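Lysosome-associated membrane glycoprotein 3 (Homo sapiens, PDB 4AKM) contributes to lysosome–autophagosome fusion and to protein degradation and cell survival in the unfolded protein response, as a lysosomal membrane glycoprotein with a membrane-proximal luminal domain. Local coordinates at residues V2-Y7 and N41-N45; Y81-A87 and Q99-V105; G113-V119 and T135-Q140. All coordinates share one frame; numbering follows the deposited sequence.

Contact 1. Residues V2-Y7 and N41-N45; sequences VKTGIY and NIDPN
Pro44 packs against the backbone of 2-7 and is the centre of the apolar part of this contact. Its CB sits 3.4 Å from Gly5 CA, while CG comes 3.6 Å from the carbonyl O of Lys3 and 3.9 Å from Lys3 CB. The lysine then bends at its second torsion and carries its amine away from the proline. Tyr7 adds to the same patch through its hydroxyl end. Its CG stands beside the backbone N (chi1 -53°), which folds the ring back along its own strand until one face lies over Gly5 C, 4.0 Å above the plane. The hydroxyl touches two apolar neighbours, Tyr7 OH lying 3.6 Å from Pro44 CA and 3.6 Å from Ile42 CG2.

At the chain's N-terminal end, Val2 and Asn41 cross nearly at right angles, and Val2 CG2 rests 3.5 Å from Asn41 ND2. The amide's firm polar partner lies elsewhere: Asn41 OD1 accepts from Gln24 NE2 on strand 14-27.

The loop is also braced from within. Asn45 N donates to Asp43 OD1 (3.1 Å), approaching from above the carboxylate plane; this is an Asx turn, and it spans Pro44. Gly5 and Tyr7 are meanwhile hydrogen-bonded through their backbones to Met21 and Ala19, and Ile42 to Ile23.

No clear hydrogen bond crosses between the two segments. Each is fixed in its own right, by sheet pairing or by the turn, and they meet mainly through van der Waals packing of a proline against a glycine-containing strand and a tyrosine.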
loop_
_atom_site.group_PDB
_atom_site.type_symbol
_atom_site.label_atom_id
_atom_site.label_comp_id
_atom_site.label_asym_id
_atom_site.label_seq_id
_atom_site.Cartn_x
_atom_site.Cartn_y
_atom_site.Cartn_z
ATOM N N VAL A 2 -11.336 7.656 -6.546
ATOM C CA VAL A 2 -10.217 7.127 -5.763
ATOM C C VAL A 2 -10.046 7.893 -4.448
ATOM O O VAL A 2 -9.121 8.696 -4.290
ATOM C CB VAL A 2 -8.891 7.160 -6.564
ATOM C CG1 VAL A 2 -7.788 6.398 -5.825
ATOM C CG2 VAL A 2 -9.098 6.583 -7.956
ATOM N N LYS A 3 -10.948 7.640 -3.504
ATOM C CA LYS A 3 -10.932 8.354 -2.233
ATOM C C LYS A 3 -9.763 7.903 -1.356
ATOM O O LYS A 3 -9.420 6.721 -1.307
ATOM C CB LYS A 3 -12.277 8.223 -1.500
ATOM C CG LYS A 3 -13.362 9.202 -1.986
ATOM C CD LYS A 3 -13.757 8.963 -3.450
ATOM C CE LYS A 3 -14.634 10.080 -4.005
ATOM N NZ LYS A 3 -14.957 9.871 -5.451
ATOM N N THR A 4 -9.141 8.864 -0.684
ATOM C CA THR A 4 -8.006 8.590 0.186
ATOM C C THR A 4 -8.476 7.995 1.514
ATOM O O THR A 4 -9.379 8.532 2.161
ATOM C CB THR A 4 -7.192 9.877 0.443
ATOM O OG1 THR A 4 -6.743 10.412 -0.807
ATOM C CG2 THR A 4 -5.986 9.594 1.325
ATOM N N GLY A 5 -7.864 6.882 1.910
ATOM C CA GLY A 5 -8.215 6.226 3.154
ATOM C C GLY A 5 -7.201 6.468 4.249
ATOM O O GLY A 5 -6.003 6.576 3.973
ATOM N N ILE A 6 -7.676 6.562 5.489
ATOM C CA ILE A 6 -6.784 6.737 6.624
ATOM C C ILE A 6 -6.682 5.443 7.433
ATOM O O ILE A 6 -7.616 5.030 8.130
ATOM C CB ILE A 6 -7.197 7.920 7.506
ATOM C CG1 ILE A 6 -7.215 9.206 6.679
ATOM C CG2 ILE A 6 -6.240 8.073 8.671
ATOM C CD1 ILE A 6 -8.597 9.640 6.249
ATOM N N TYR A 7 -5.524 4.807 7.315
ATOM C CA TYR A 7 -5.297 3.496 7.888
ATOM C C TYR A 7 -4.267 3.602 8.985
ATOM O O TYR A 7 -3.559 4.607 9.096
ATOM C CB TYR A 7 -4.817 2.537 6.809
ATOM C CG TYR A 7 -5.728 2.512 5.608
ATOM C CD1 TYR A 7 -7.087 2.269 5.749
ATOM C CD2 TYR A 7 -5.234 2.760 4.334
ATOM C CE1 TYR A 7 -7.921 2.258 4.655
ATOM C CE2 TYR A 7 -6.060 2.747 3.238
ATOM C CZ TYR A 7 -7.399 2.497 3.401
ATOM O OH TYR A 7 -8.221 2.485 2.302
ATOM N N ASN A 41 -11.283 0.708 -7.549
ATOM C CA ASN A 41 -10.919 1.651 -6.506
ATOM C C ASN A 41 -11.087 1.051 -5.114
ATOM O O ASN A 41 -12.184 0.620 -4.749
ATOM C CB ASN A 41 -11.769 2.911 -6.634
ATOM C CG ASN A 41 -11.458 3.697 -7.896
ATOM O OD1 ASN A 41 -10.629 3.286 -8.716
ATOM N ND2 ASN A 41 -12.121 4.837 -8.056
ATOM N N ILE A 42 -10.011 1.011 -4.335
ATOM C CA ILE A 42 -10.153 0.636 -2.940
ATOM C C ILE A 42 -10.997 1.718 -2.281
ATOM O O ILE A 42 -10.592 2.877 -2.207
ATOM C CB ILE A 42 -8.801 0.476 -2.200
ATOM C CG1 ILE A 42 -8.195 -0.906 -2.445
ATOM C CG2 ILE A 42 -8.996 0.635 -0.699
ATOM C CD1 ILE A 42 -7.712 -1.145 -3.848
ATOM N N ASP A 43 -12.197 1.338 -1.861
ATOM C CA ASP A 43 -13.094 2.230 -1.143
ATOM C C ASP A 43 -12.777 2.152 0.350
ATOM O O ASP A 43 -13.043 1.144 1.004
ATOM C CB ASP A 43 -14.555 1.863 -1.446
ATOM C CG ASP A 43 -15.554 2.550 -0.524
ATOM O OD1 ASP A 43 -15.209 3.558 0.132
ATOM O OD2 ASP A 43 -16.709 2.074 -0.470
ATOM N N PRO A 44 -12.199 3.229 0.888
ATOM C CA PRO A 44 -11.726 3.307 2.275
ATOM C C PRO A 44 -12.792 3.135 3.360
ATOM O O PRO A 44 -12.434 2.794 4.486
ATOM C CB PRO A 44 -11.114 4.709 2.356
ATOM C CG PRO A 44 -11.629 5.442 1.186
ATOM C CD PRO A 44 -11.851 4.437 0.125
ATOM N N ASN A 45 -14.061 3.378 3.050
ATOM C CA ASN A 45 -15.109 3.184 4.053
ATOM C C ASN A 45 -15.662 1.758 4.055
ATOM O O ASN A 45 -16.582 1.430 4.801
ATOM C CB ASN A 45 -16.220 4.229 3.907
ATOM C CG ASN A 45 -15.821 5.585 4.474
ATOM O OD1 ASN A 45 -14.968 5.680 5.367
ATOM N ND2 ASN A 45 -16.445 6.643 3.964
#

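Contact 2. Residues Y81-A87 and Q99-V105; sequences YISEVGA and QGIKHAV
Val85 and Lys102 bond to each other twice, Val85 N to Lys102 O at 3.0 Å and Lys102 N to Val85 O at 2.9 Å. Ala87 and Gly100 form the next hydrogen-bonded pair of this antiparallel hairpin, with Ala87 N 2.9 Å from Gly100 O, nearly in line with the carbonyl. Gly86 and Ile101 make the non-hydrogen-bonded pair between them. At His103 and Ala104 the strand is interrupted; a weak bond from Val105 N to Ser83 O (3.5 Å) follows, and backbone pairing resumes with Ile82 and Met107.

On the face carrying Glu84, Ile101 and His103, the glutamate runs out with CG anti to its own N (chi1 178°) beside the histidine, pointing the same way. Glu84 OE1 is 3.2 Å from His103 CD2, a carbon, and the carboxylate and ring planes stand 75° apart. Ile101 CG2 lies 3.4 Å above the centre of the His103 ring and also touches Glu84 CD. Val105 CG2 packs 3.6 Å from Ser83 O.

Strand 80-90 lies between 97-110 and 67-75 in the five-stranded sheet. On the side of strand 67-75, Ser83 and Glu84 both face Thr72 in a classic beta bulge, and Ser83 OG bonds to Thr74. From the other face of the sheet, Val85 and Lys102 reach Leu124 of strand 122-125.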
loop_
_atom_site.group_PDB
_atom_site.type_symbol
_atom_site.label_atom_id
_atom_site.label_comp_id
_atom_site.label_asym_id
_atom_site.label_seq_id
_atom_site.Cartn_x
_atom_site.Cartn_y
_atom_site.Cartn_z
ATOM N N TYR A 81 11.295 1.600 4.370
ATOM C CA TYR A 81 10.720 1.601 3.030
ATOM C C TYR A 81 9.688 0.496 2.922
ATOM O O TYR A 81 9.628 -0.388 3.778
ATOM C CB TYR A 81 11.820 1.401 1.977
ATOM C CG TYR A 81 12.728 0.224 2.257
ATOM C CD1 TYR A 81 13.862 0.367 3.051
ATOM C CD2 TYR A 81 12.449 -1.032 1.739
ATOM C CE1 TYR A 81 14.689 -0.711 3.318
ATOM C CE2 TYR A 81 13.269 -2.115 1.998
ATOM C CZ TYR A 81 14.387 -1.952 2.787
ATOM O OH TYR A 81 15.201 -3.034 3.041
ATOM N N ILE A 82 8.860 0.550 1.884
ATOM C CA ILE A 82 7.994 -0.578 1.572
ATOM C C ILE A 82 8.853 -1.629 0.892
ATOM O O ILE A 82 9.443 -1.368 -0.153
ATOM C CB ILE A 82 6.835 -0.184 0.636
ATOM C CG1 ILE A 82 5.793 0.647 1.383
ATOM C CG2 ILE A 82 6.181 -1.425 0.048
ATOM C CD1 ILE A 82 4.841 1.395 0.471
ATOM N N SER A 83 8.939 -2.811 1.493
ATOM C CA SER A 83 9.786 -3.871 0.963
ATOM C C SER A 83 9.000 -4.936 0.199
ATOM O O SER A 83 9.584 -5.736 -0.532
ATOM C CB SER A 83 10.601 -4.524 2.079
ATOM O OG SER A 83 9.759 -5.221 2.977
ATOM N N GLU A 84 7.680 -4.959 0.364
ATOM C CA GLU A 84 6.891 -5.936 -0.393
ATOM C C GLU A 84 5.470 -5.464 -0.685
ATOM O O GLU A 84 4.853 -4.795 0.139
ATOM C CB GLU A 84 6.867 -7.290 0.331
ATOM C CG GLU A 84 6.024 -8.359 -0.357
ATOM C CD GLU A 84 6.328 -9.758 0.142
ATOM O OE1 GLU A 84 7.502 -10.173 0.045
ATOM O OE2 GLU A 84 5.396 -10.443 0.626
ATOM N N VAL A 85 4.948 -5.790 -1.867
ATOM C CA VAL A 85 3.538 -5.485 -2.127
ATOM C C VAL A 85 2.783 -6.662 -2.716
ATOM O O VAL A 85 3.170 -7.210 -3.736
ATOM C CB VAL A 85 3.333 -4.272 -3.051
ATOM C CG1 VAL A 85 1.855 -3.903 -3.087
ATOM C CG2 VAL A 85 4.164 -3.089 -2.587
ATOM N N GLY A 86 1.690 -7.038 -2.067
ATOM C CA GLY A 86 0.880 -8.123 -2.562
ATOM C C GLY A 86 -0.539 -7.655 -2.757
ATOM O O GLY A 86 -1.003 -6.769 -2.058
ATOM N N ALA A 87 -1.226 -8.239 -3.727
ATOM C CA ALA A 87 -2.638 -7.955 -3.897
ATOM C C ALA A 87 -3.405 -9.162 -4.407
ATOM O O ALA A 87 -2.846 -10.074 -5.042
ATOM C CB ALA A 87 -2.854 -6.763 -4.800
ATOM N N GLN A 99 -4.030 -11.981 -8.895
ATOM C CA GLN A 99 -3.190 -11.670 -7.756
ATOM C C GLN A 99 -1.721 -11.574 -8.116
ATOM O O GLN A 99 -1.301 -11.973 -9.202
ATOM C CB GLN A 99 -3.402 -12.675 -6.628
ATOM C CG GLN A 99 -3.194 -14.111 -7.017
ATOM C CD GLN A 99 -3.127 -15.001 -5.805
ATOM O OE1 GLN A 99 -2.409 -14.705 -4.850
ATOM N NE2 GLN A 99 -3.890 -16.090 -5.820
ATOM N N GLY A 100 -0.940 -11.023 -7.198
ATOM C CA GLY A 100 0.471 -10.865 -7.479
ATOM C C GLY A 100 1.239 -10.248 -6.340
ATOM O O GLY A 100 0.679 -9.517 -5.520
ATOM N N ILE A 101 2.532 -10.548 -6.293
ATOM C CA ILE A 101 3.396 -10.032 -5.246
ATOM C C ILE A 101 4.713 -9.581 -5.839
ATOM O O ILE A 101 5.323 -10.287 -6.638
ATOM C CB ILE A 101 3.689 -11.092 -4.154
ATOM C CG1 ILE A 101 2.394 -11.617 -3.529
ATOM C CG2 ILE A 101 4.608 -10.523 -3.077
ATOM C CD1 ILE A 101 2.593 -12.319 -2.199
ATOM N N LYS A 102 5.131 -8.383 -5.458
ATOM C CA LYS A 102 6.472 -7.906 -5.724
ATOM C C LYS A 102 7.257 -8.042 -4.435
ATOM O O LYS A 102 6.900 -7.447 -3.400
ATOM C CB LYS A 102 6.442 -6.459 -6.195
ATOM C CG LYS A 102 6.520 -6.314 -7.698
ATOM C CD LYS A 102 7.965 -6.317 -8.152
ATOM C CE LYS A 102 8.106 -5.646 -9.510
ATOM N NZ LYS A 102 9.475 -5.093 -9.710
ATOM N N HIS A 103 8.324 -8.831 -4.509
ATOM C CA HIS A 103 8.996 -9.322 -3.320
ATOM C C HIS A 103 10.164 -8.487 -2.821
ATOM O O HIS A 103 10.304 -8.270 -1.614
ATOM C CB HIS A 103 9.441 -10.767 -3.537
ATOM C CG HIS A 103 8.337 -11.758 -3.376
ATOM N ND1 HIS A 103 7.583 -12.214 -4.435
ATOM C CD2 HIS A 103 7.840 -12.366 -2.271
ATOM C CE1 HIS A 103 6.681 -13.072 -3.994
ATOM N NE2 HIS A 103 6.815 -13.179 -2.684
ATOM N N ALA A 104 11.011 -8.031 -3.733
ATOM C CA ALA A 104 12.263 -7.409 -3.317
ATOM C C ALA A 104 12.384 -6.004 -3.856
ATOM O O ALA A 104 13.200 -5.740 -4.738
ATOM C CB ALA A 104 13.449 -8.251 -3.769
ATOM N N VAL A 105 11.576 -5.098 -3.318
ATOM C CA VAL A 105 11.532 -3.736 -3.835
ATOM C C VAL A 105 11.919 -2.717 -2.775
ATOM O O VAL A 105 11.731 -2.941 -1.580
ATOM C CB VAL A 105 10.136 -3.391 -4.388
ATOM C CG1 VAL A 105 9.785 -4.311 -5.548
ATOM C CG2 VAL A 105 9.087 -3.491 -3.289
#

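Contact 3. Residues G113-V119 and T135-Q140; sequences GHSFKCV and TDVQLQ
Strand 116-118 is an edge partner of strand 137-141, and the two run antiparallel (171° between their directions) in the larger of the domain's two sheets. Phe116 and Leu139 are one hydrogen-bonded pair: Phe116 N to Leu139 O and Leu139 N to Phe116 O are both 2.9 Å. Cys118 and Val137 are the other, less even. Cys118 N reaches Val137 O at 2.8 Å. In the return bond Val137 N is 3.1 Å from Cys118 O and sits well above the plane of that carbonyl. A weak bond from Asp136 N to Val119 O (3.4 Å) follows.

The side chains of these pairs make the buried face. With CG swung away from its backbone N (chi1 -174°), the Phe116 ring presents its edge to Val137 CG1, 4.3 Å from Phe116 CD2. Leu139 brings CD1 to Phe116 CB, 4.0 Å off. Phe108 of strand 97-110 stacks on the Phe116 ring and also touches Val137 and Leu139. Cys118 adds a covalent tie, its disulfide to Cys155.

Lys117 and Gln138 point to the other face. At the Gln140 end of the pairing, the extended Gln140 side chain lies against the His114 carbonyl, with Gln140 CG 3.3 Å from His114 O. Its amide is gripped from outside the pair: OE1 accepts from Gly150 N, and NE2 donates to Asp143 O.

Asp136, with positive phi (54°), marks a corner between strands 130-135 and 137-141, both of which pair with strand 14-27. A chain that turns sharply from one face to the next in this way is consistent with the beta-prism fold of the LAMP luminal domain.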
loop_
_atom_site.group_PDB
_atom_site.type_symbol
_atom_site.label_atom_id
_atom_site.label_comp_id
_atom_site.label_asym_id
_atom_site.label_seq_id
_atom_site.Cartn_x
_atom_site.Cartn_y
_atom_site.Cartn_z
ATOM N N GLY A 113 11.922 8.098 11.351
ATOM C CA GLY A 113 11.418 9.187 12.170
ATOM C C GLY A 113 10.717 10.254 11.349
ATOM O O GLY A 113 9.993 11.093 11.886
ATOM N N HIS A 114 10.944 10.226 10.039
ATOM C CA HIS A 114 10.254 11.123 9.121
ATOM C C HIS A 114 9.009 10.448 8.547
ATOM O O HIS A 114 8.731 9.286 8.834
ATOM C CB HIS A 114 11.182 11.550 7.979
ATOM C CG HIS A 114 12.303 12.444 8.407
ATOM N ND1 HIS A 114 13.002 13.236 7.522
ATOM C CD2 HIS A 114 12.851 12.670 9.625
ATOM C CE1 HIS A 114 13.929 13.914 8.174
ATOM N NE2 HIS A 114 13.858 13.589 9.454
ATOM N N SER A 115 8.259 11.184 7.736
ATOM C CA SER A 115 7.114 10.611 7.042
ATOM C C SER A 115 7.311 10.728 5.537
ATOM O O SER A 115 8.044 11.592 5.066
ATOM C CB SER A 115 5.816 11.302 7.467
ATOM O OG SER A 115 5.829 12.676 7.127
ATOM N N PHE A 116 6.671 9.843 4.784
ATOM C CA PHE A 116 6.748 9.912 3.336
ATOM C C PHE A 116 5.484 10.527 2.775
ATOM O O PHE A 116 4.381 10.116 3.121
ATOM C CB PHE A 116 6.965 8.531 2.726
ATOM C CG PHE A 116 7.190 8.558 1.242
ATOM C CD1 PHE A 116 8.447 8.807 0.720
ATOM C CD2 PHE A 116 6.141 8.348 0.366
ATOM C CE1 PHE A 116 8.652 8.836 -0.648
ATOM C CE2 PHE A 116 6.343 8.379 -0.999
ATOM C CZ PHE A 116 7.597 8.620 -1.505
ATOM N N LYS A 117 5.653 11.516 1.905
ATOM C CA LYS A 117 4.531 12.120 1.214
ATOM C C LYS A 117 4.718 11.970 -0.284
ATOM O O LYS A 117 5.826 12.134 -0.791
ATOM C CB LYS A 117 4.409 13.597 1.576
ATOM C CG LYS A 117 3.263 14.306 0.882
ATOM C CD LYS A 117 3.305 15.788 1.150
ATOM C CE LYS A 117 2.276 16.522 0.316
ATOM N NZ LYS A 117 0.884 16.193 0.729
ATOM N N CYS A 118 3.633 11.646 -0.984
ATOM C CA CYS A 118 3.647 11.584 -2.439
ATOM C C CYS A 118 2.239 11.593 -3.005
ATOM O O CYS A 118 1.616 10.548 -3.197
ATOM C CB CYS A 118 4.395 10.356 -2.941
ATOM S SG CYS A 118 4.782 10.434 -4.696
ATOM N N VAL A 119 1.753 12.799 -3.270
ATOM C CA VAL A 119 0.433 13.026 -3.834
ATOM C C VAL A 119 0.402 12.586 -5.301
ATOM O O VAL A 119 -0.648 12.229 -5.843
ATOM C CB VAL A 119 0.060 14.518 -3.674
ATOM C CG1 VAL A 119 1.278 15.394 -3.952
ATOM C CG2 VAL A 119 -1.123 14.906 -4.555
ATOM N N THR A 135 -2.017 7.014 -4.590
ATOM C CA THR A 135 -2.216 8.436 -4.813
ATOM C C THR A 135 -2.433 9.102 -3.463
ATOM O O THR A 135 -2.829 8.438 -2.520
ATOM C CB THR A 135 -3.442 8.670 -5.717
ATOM O OG1 THR A 135 -3.601 10.068 -5.960
ATOM C CG2 THR A 135 -4.693 8.162 -5.058
ATOM N N ASP A 136 -2.158 10.399 -3.354
ATOM C CA ASP A 136 -2.422 11.133 -2.107
ATOM C C ASP A 136 -1.775 10.493 -0.881
ATOM O O ASP A 136 -2.321 10.525 0.220
ATOM C CB ASP A 136 -3.925 11.291 -1.889
ATOM C CG ASP A 136 -4.536 12.297 -2.832
ATOM O OD1 ASP A 136 -4.047 13.443 -2.857
ATOM O OD2 ASP A 136 -5.482 11.939 -3.563
ATOM N N VAL A 137 -0.606 9.907 -1.095
ATOM C CA VAL A 137 0.085 9.156 -0.065
ATOM C C VAL A 137 0.742 10.047 0.979
ATOM O O VAL A 137 1.522 10.937 0.651
ATOM C CB VAL A 137 1.182 8.260 -0.686
ATOM C CG1 VAL A 137 1.966 7.540 0.397
ATOM C CG2 VAL A 137 0.579 7.272 -1.670
ATOM N N GLN A 138 0.411 9.804 2.241
ATOM C CA GLN A 138 1.264 10.211 3.343
ATOM C C GLN A 138 1.286 9.107 4.383
ATOM O O GLN A 138 0.254 8.754 4.937
ATOM C CB GLN A 138 0.796 11.511 3.979
ATOM C CG GLN A 138 1.736 11.993 5.071
ATOM C CD GLN A 138 1.634 13.480 5.318
ATOM O OE1 GLN A 138 0.823 14.171 4.699
ATOM N NE2 GLN A 138 2.463 13.986 6.223
ATOM N N LEU A 139 2.464 8.559 4.649
ATOM C CA LEU A 139 2.571 7.441 5.575
ATOM C C LEU A 139 3.795 7.546 6.472
ATOM O O LEU A 139 4.658 8.400 6.273
ATOM C CB LEU A 139 2.565 6.105 4.821
ATOM C CG LEU A 139 3.588 5.839 3.710
ATOM C CD1 LEU A 139 4.949 5.428 4.266
ATOM C CD2 LEU A 139 3.058 4.777 2.754
ATOM N N GLN A 140 3.853 6.660 7.458
ATOM C CA GLN A 140 4.964 6.584 8.388
ATOM C C GLN A 140 4.902 5.236 9.094
ATOM O O GLN A 140 3.817 4.732 9.396
ATOM C CB GLN A 140 4.900 7.732 9.400
ATOM C CG GLN A 140 6.120 7.836 10.309
ATOM C CD GLN A 140 6.200 9.167 11.036
ATOM O OE1 GLN A 140 5.613 10.160 10.604
ATOM N NE2 GLN A 140 6.929 9.193 12.147
#

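In the fold
Contacts 2 and 3 are backbone-paired antiparallel strands in different sheets, whereas contact 1 fastens a loop to a strand mainly by packing. Contacts 1 and 3 share the larger sheet and both lean on strand 14-27; they touch directly, Thr4 OG1 lying 3.1 Å from Asp136 CB. Contact 2 lies across the chain's centre from contact 1, their centres about 19 Å apart, and does not touch contact 3, although strand 97-110 runs on toward 116-118. All three are partly buried. Contact 3 has the most buried residues, with an aromatic and aliphatic inner face and a disulfide, while contact 2 has a mixed surface face, with Glu84 near the glycan.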